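PDB 1JPD: L-Ala-D/L-Glu Epimerase, which belongs to the enolase superfamily, joining a mandelate racemase/muconate lactonizing enzyme-type N-terminal domain to a TIM-barrel-like C-terminal domain. Local coordinates for residues R31-E36 / S60-I65; I249-T254 / I286-P291. One frame throughout, in Å; residues are numbered along the deposited sequence.

Contact 1: residues R31-E36 / S60-I65; sequences RVVVVE and SVMAQI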
loop_
_atom_site.group_PDB
_atom_site.type_symbol
_atom_site.label_atom_id
_atom_site.label_comp_id
_atom_site.label_asym_id
_atom_site.label_seq_id
_atom_site.Cartn_x
_atom_site.Cartn_y
_atom_site.Cartn_z
ATOM N N ARG A 31 -12.090 1.050 8.713
ATOM C CA ARG A 31 -12.718 2.355 8.670
ATOM C C ARG A 31 -12.177 3.250 7.573
ATOM O O ARG A 31 -10.996 3.574 7.559
ATOM C CB ARG A 31 -12.574 3.025 10.030
ATOM C CG ARG A 31 -13.369 2.299 11.098
ATOM C CD ARG A 31 -13.427 3.048 12.412
ATOM N NE ARG A 31 -14.585 2.594 13.173
ATOM C CZ ARG A 31 -15.793 3.152 13.103
ATOM N NH1 ARG A 31 -16.001 4.198 12.312
ATOM N NH2 ARG A 31 -16.800 2.649 13.809
ATOM N N VAL A 32 -13.055 3.655 6.658
ATOM C CA VAL A 32 -12.654 4.512 5.551
ATOM C C VAL A 32 -13.486 5.783 5.456
ATOM O O VAL A 32 -14.629 5.830 5.898
ATOM C CB VAL A 32 -12.767 3.777 4.194
ATOM C CG1 VAL A 32 -12.003 2.463 4.248
ATOM C CG2 VAL A 32 -14.227 3.542 3.844
ATOM N N VAL A 33 -12.898 6.816 4.875
ATOM C CA VAL A 33 -13.593 8.074 4.689
ATOM C C VAL A 33 -13.729 8.300 3.186
ATOM O O VAL A 33 -12.746 8.227 2.439
ATOM C CB VAL A 33 -12.818 9.247 5.318
ATOM C CG1 VAL A 33 -13.470 10.553 4.924
ATOM C CG2 VAL A 33 -12.800 9.108 6.833
ATOM N N VAL A 34 -14.951 8.570 2.742
ATOM C CA VAL A 34 -15.196 8.788 1.326
ATOM C C VAL A 34 -15.492 10.247 1.010
ATOM O O VAL A 34 -16.143 10.945 1.791
ATOM C CB VAL A 34 -16.393 7.948 0.825
ATOM C CG1 VAL A 34 -16.516 8.084 -0.683
ATOM C CG2 VAL A 34 -16.229 6.497 1.224
ATOM N N VAL A 35 -15.007 10.697 -0.141
ATOM C CA VAL A 35 -15.248 12.056 -0.592
ATOM C C VAL A 35 -15.769 12.030 -2.017
ATOM O O VAL A 35 -15.097 11.551 -2.935
ATOM C CB VAL A 35 -13.980 12.915 -0.563
ATOM C CG1 VAL A 35 -14.238 14.237 -1.297
ATOM C CG2 VAL A 35 -13.570 13.175 0.881
ATOM N N GLU A 36 -16.972 12.554 -2.199
ATOM C CA GLU A 36 -17.590 12.600 -3.511
ATOM C C GLU A 36 -17.628 14.041 -4.013
ATOM O O GLU A 36 -18.172 14.921 -3.349
ATOM C CB GLU A 36 -18.998 12.017 -3.424
ATOM C CG GLU A 36 -19.789 12.067 -4.709
ATOM C CD GLU A 36 -21.014 11.172 -4.666
ATOM O OE1 GLU A 36 -22.012 11.508 -5.336
ATOM O OE2 GLU A 36 -20.976 10.126 -3.973
ATOM N N SER A 60 -10.437 12.975 12.774
ATOM C CA SER A 60 -9.258 13.766 12.447
ATOM C C SER A 60 -9.128 14.070 10.951
ATOM O O SER A 60 -8.836 15.203 10.552
ATOM C CB SER A 60 -8.012 13.022 12.923
ATOM O OG SER A 60 -6.859 13.804 12.705
ATOM N N VAL A 61 -9.342 13.049 10.127
ATOM C CA VAL A 61 -9.247 13.195 8.684
ATOM C C VAL A 61 -10.442 13.941 8.097
ATOM O O VAL A 61 -10.291 14.711 7.146
ATOM C CB VAL A 61 -9.119 11.820 8.009
ATOM C CG1 VAL A 61 -9.011 11.991 6.505
ATOM C CG2 VAL A 61 -7.901 11.090 8.556
ATOM N N MET A 62 -11.632 13.717 8.649
ATOM C CA MET A 62 -12.811 14.410 8.141
ATOM C C MET A 62 -12.655 15.900 8.403
ATOM O O MET A 62 -13.002 16.728 7.560
ATOM C CB MET A 62 -14.085 13.873 8.796
ATOM C CG MET A 62 -14.435 12.476 8.334
ATOM S SD MET A 62 -15.979 11.888 9.015
ATOM C CE MET A 62 -17.135 12.763 7.955
ATOM N N ALA A 63 -12.111 16.240 9.566
ATOM C CA ALA A 63 -11.890 17.637 9.902
ATOM C C ALA A 63 -10.957 18.291 8.880
ATOM O O ALA A 63 -11.216 19.409 8.424
ATOM C CB ALA A 63 -11.304 17.750 11.303
ATOM N N GLN A 64 -9.879 17.601 8.510
ATOM C CA GLN A 64 -8.934 18.155 7.539
ATOM C C GLN A 64 -9.595 18.387 6.192
ATOM O O GLN A 64 -9.322 19.384 5.526
ATOM C CB GLN A 64 -7.733 17.229 7.335
ATOM C CG GLN A 64 -6.890 16.969 8.565
ATOM C CD GLN A 64 -5.670 16.127 8.243
ATOM O OE1 GLN A 64 -4.772 16.562 7.519
ATOM N NE2 GLN A 64 -5.636 14.913 8.770
ATOM N N ILE A 65 -10.464 17.464 5.784
ATOM C CA ILE A 65 -11.136 17.599 4.495
ATOM C C ILE A 65 -12.093 18.791 4.505
ATOM O O ILE A 65 -12.060 19.627 3.589
ATOM C CB ILE A 65 -11.897 16.287 4.100
ATOM C CG1 ILE A 65 -10.907 15.120 4.027
ATOM C CG2 ILE A 65 -12.576 16.458 2.734
ATOM C CD1 ILE A 65 -11.502 13.811 3.559
#

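Contact 2: residues I249-T254 / I286-P291; sequences IKLDKT and ISAALP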
loop_
_atom_site.group_PDB
_atom_site.type_symbol
_atom_site.label_atom_id
_atom_site.label_comp_id
_atom_site.label_asym_id
_atom_site.label_seq_id
_atom_site.Cartn_x
_atom_site.Cartn_y
_atom_site.Cartn_z
ATOM N N ILE A 249 5.326 1.999 -1.435
ATOM C CA ILE A 249 4.456 3.152 -1.676
ATOM C C ILE A 249 2.990 2.854 -1.363
ATOM O O ILE A 249 2.433 1.868 -1.846
ATOM C CB ILE A 249 4.532 3.615 -3.157
ATOM C CG1 ILE A 249 5.960 4.037 -3.502
ATOM C CG2 ILE A 249 3.559 4.770 -3.397
ATOM C CD1 ILE A 249 6.183 4.288 -4.988
ATOM N N LYS A 250 2.376 3.713 -0.552
ATOM C CA LYS A 250 0.961 3.590 -0.192
ATOM C C LYS A 250 0.345 4.970 -0.294
ATOM O O LYS A 250 0.875 5.936 0.270
ATOM C CB LYS A 250 0.793 3.067 1.228
ATOM C CG LYS A 250 1.166 1.622 1.385
ATOM C CD LYS A 250 0.853 1.127 2.779
ATOM C CE LYS A 250 1.297 -0.302 2.930
ATOM N NZ LYS A 250 0.940 -0.858 4.254
ATOM N N LEU A 251 -0.771 5.066 -1.009
ATOM C CA LEU A 251 -1.432 6.354 -1.202
ATOM C C LEU A 251 -1.818 7.079 0.088
ATOM O O LEU A 251 -1.768 8.306 0.138
ATOM C CB LEU A 251 -2.662 6.193 -2.098
ATOM C CG LEU A 251 -2.397 5.585 -3.476
ATOM C CD1 LEU A 251 -3.607 5.846 -4.358
ATOM C CD2 LEU A 251 -1.147 6.182 -4.094
ATOM N N ASP A 252 -2.198 6.338 1.126
ATOM C CA ASP A 252 -2.552 6.963 2.396
ATOM C C ASP A 252 -1.333 7.632 3.042
ATOM O O ASP A 252 -1.479 8.594 3.794
ATOM C CB ASP A 252 -3.142 5.935 3.374
ATOM C CG ASP A 252 -4.520 5.440 2.956
ATOM O OD1 ASP A 252 -5.432 6.278 2.785
ATOM O OD2 ASP A 252 -4.697 4.210 2.807
ATOM N N LYS A 253 -0.135 7.124 2.757
ATOM C CA LYS A 253 1.081 7.706 3.320
ATOM C C LYS A 253 1.620 8.837 2.432
ATOM O O LYS A 253 2.137 9.829 2.943
ATOM C CB LYS A 253 2.167 6.633 3.509
ATOM C CG LYS A 253 1.823 5.523 4.501
ATOM C CD LYS A 253 2.988 4.536 4.675
ATOM C CE LYS A 253 3.327 3.837 3.354
ATOM N NZ LYS A 253 4.518 2.923 3.449
ATOM N N THR A 254 1.513 8.688 1.113
ATOM C CA THR A 254 1.997 9.723 0.189
ATOM C C THR A 254 0.977 10.851 0.106
ATOM O O THR A 254 1.279 11.944 -0.365
ATOM C CB THR A 254 2.180 9.199 -1.258
ATOM O OG1 THR A 254 0.916 8.738 -1.756
ATOM C CG2 THR A 254 3.203 8.074 -1.314
ATOM N N ILE A 286 -7.953 0.603 -4.330
ATOM C CA ILE A 286 -7.021 -0.155 -5.151
ATOM C C ILE A 286 -7.018 0.451 -6.555
ATOM O O ILE A 286 -5.955 0.742 -7.110
ATOM C CB ILE A 286 -7.412 -1.646 -5.221
ATOM C CG1 ILE A 286 -7.523 -2.220 -3.809
ATOM C CG2 ILE A 286 -6.351 -2.425 -5.972
ATOM C CD1 ILE A 286 -6.248 -2.045 -2.977
ATOM N N SER A 287 -8.211 0.658 -7.115
ATOM C CA SER A 287 -8.350 1.248 -8.448
ATOM C C SER A 287 -7.528 2.524 -8.553
ATOM O O SER A 287 -6.856 2.751 -9.553
ATOM C CB SER A 287 -9.814 1.590 -8.752
ATOM O OG SER A 287 -10.636 0.436 -8.758
ATOM N N ALA A 288 -7.588 3.354 -7.516
ATOM C CA ALA A 288 -6.855 4.615 -7.501
ATOM C C ALA A 288 -5.338 4.425 -7.505
ATOM O O ALA A 288 -4.601 5.327 -7.898
ATOM C CB ALA A 288 -7.280 5.454 -6.287
ATOM N N ALA A 289 -4.876 3.254 -7.078
ATOM C CA ALA A 289 -3.445 2.970 -7.031
ATOM C C ALA A 289 -2.900 2.260 -8.273
ATOM O O ALA A 289 -1.707 2.356 -8.576
ATOM C CB ALA A 289 -3.129 2.146 -5.799
ATOM N N LEU A 290 -3.770 1.563 -8.996
ATOM C CA LEU A 290 -3.357 0.813 -10.181
ATOM C C LEU A 290 -2.360 1.470 -11.137
ATOM O O LEU A 290 -1.418 0.822 -11.591
ATOM C CB LEU A 290 -4.591 0.351 -10.950
ATOM C CG LEU A 290 -5.375 -0.681 -10.139
ATOM C CD1 LEU A 290 -6.693 -1.000 -10.836
ATOM C CD2 LEU A 290 -4.525 -1.936 -9.952
ATOM N N PRO A 291 -2.538 2.760 -11.446
ATOM C CA PRO A 291 -1.606 3.429 -12.360
ATOM C C PRO A 291 -0.127 3.174 -12.056
ATOM O O PRO A 291 0.715 3.280 -12.945
ATOM C CB PRO A 291 -1.982 4.900 -12.209
ATOM C CG PRO A 291 -3.451 4.832 -11.985
ATOM C CD PRO A 291 -3.579 3.696 -10.987
#

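Contact 1: residues R31-E36 / S60-I65
Packing of a helix along a β-sheet is exemplified in the N-terminal domain of this enolase-superfamily protein, where Val-33 and Val-35 of the middle strand of a three-stranded antiparallel sheet meet Met-62 and Ile-65 of helix 58-66. The short axes run nearly parallel, 15° apart and 9.6 Å from each other, and all the joining atoms are hydrocarbon. Met-62 presents its CG to the forked end of Val-33, lying 4.0 Å from both CG1 and CG2, so that the methylene sits evenly across the two methyls. Ile-65 works with the tip of its longer branch: CD1 comes within 4.0 Å of Val-33 CG1 and also touches Val-35 CG2, bridging two residues on the same face of the strand. With CG1 of Ile-65 set anti to its carbonyl carbon (chi1 -59°) and CD1 extended beyond it (chi2 -176°), that tip is carried to the sheet, while CG2 lies 3.9 Å from Val-35 CG2. Helix 89-104 packs beside the interface, Leu-94 touching both Val-35 and Ile-65 and Ala-90 touching Val-61. Toward the outer strands, Met-62 reaches Val-9 of strand 6-15, and Val-33 rests on Cys-48 of strand 42-48.

Contact 2: residues I249-T254 / I286-P291
Leu-251 meets helix 283-289 through one methyl, CD1, which lies against both the main chain and the side chains of two consecutive alanines. It is 3.7 Å from the carbonyl O of Ala-288 and 3.9 Å from CA of Ala-289, and the two CB atoms lie beside it, Ala-289 CB at 4.0 Å and Ala-288 CB at 4.2 Å. The short alanine side chains are consistent with so close an approach to the main chain. Cys-96 of helix 89-104 touches both Leu-251 and Ala-288. The leucine CG stands anti to the carbonyl carbon (chi1 -57°), and the near-straight continuation to CD1 (chi2 -165°) extends the branch across to the alanines. Both partners follow neighbouring parallel strands of the TIM-like barrel: helix 251-254 comes directly after strand 246-249, and helix 283-289 after strand 273-276. Lys-250 occupies the N-cap position of the short helix, and its O accepts bonds from both Lys-253 N and Thr-254 N. On the opposing segment, Ile-286 O likewise receives Ala-289 N and Leu-290 N. Farther out, Asp-252 OD1 is gripped by Thr-49 N and Asn-92 ND2, and Lys-253 NZ forms a salt bridge with Asp-228.

Both contacts are buried and apolar, yet they lie at different distances from the centre of the chain and in different domains. The centre of contact 1, in the N-terminal domain, is about 18 Å from the chain centre; that of contact 2, in the barrel-like domain, about 6 Å. The first spreads over four apolar side chains and buries 191 Å², whereas the second sets a single leucine methyl against the main chain and CB atoms of two alanines and buries 94 Å². Neither interface has a hydrogen bond across it. Charged groups flank both, on the more exposed Arg-31 and Glu-36 at contact 1 but on buried Asp-252 and Lys-253 at contact 2. Helix 89-104 touches side chains of both.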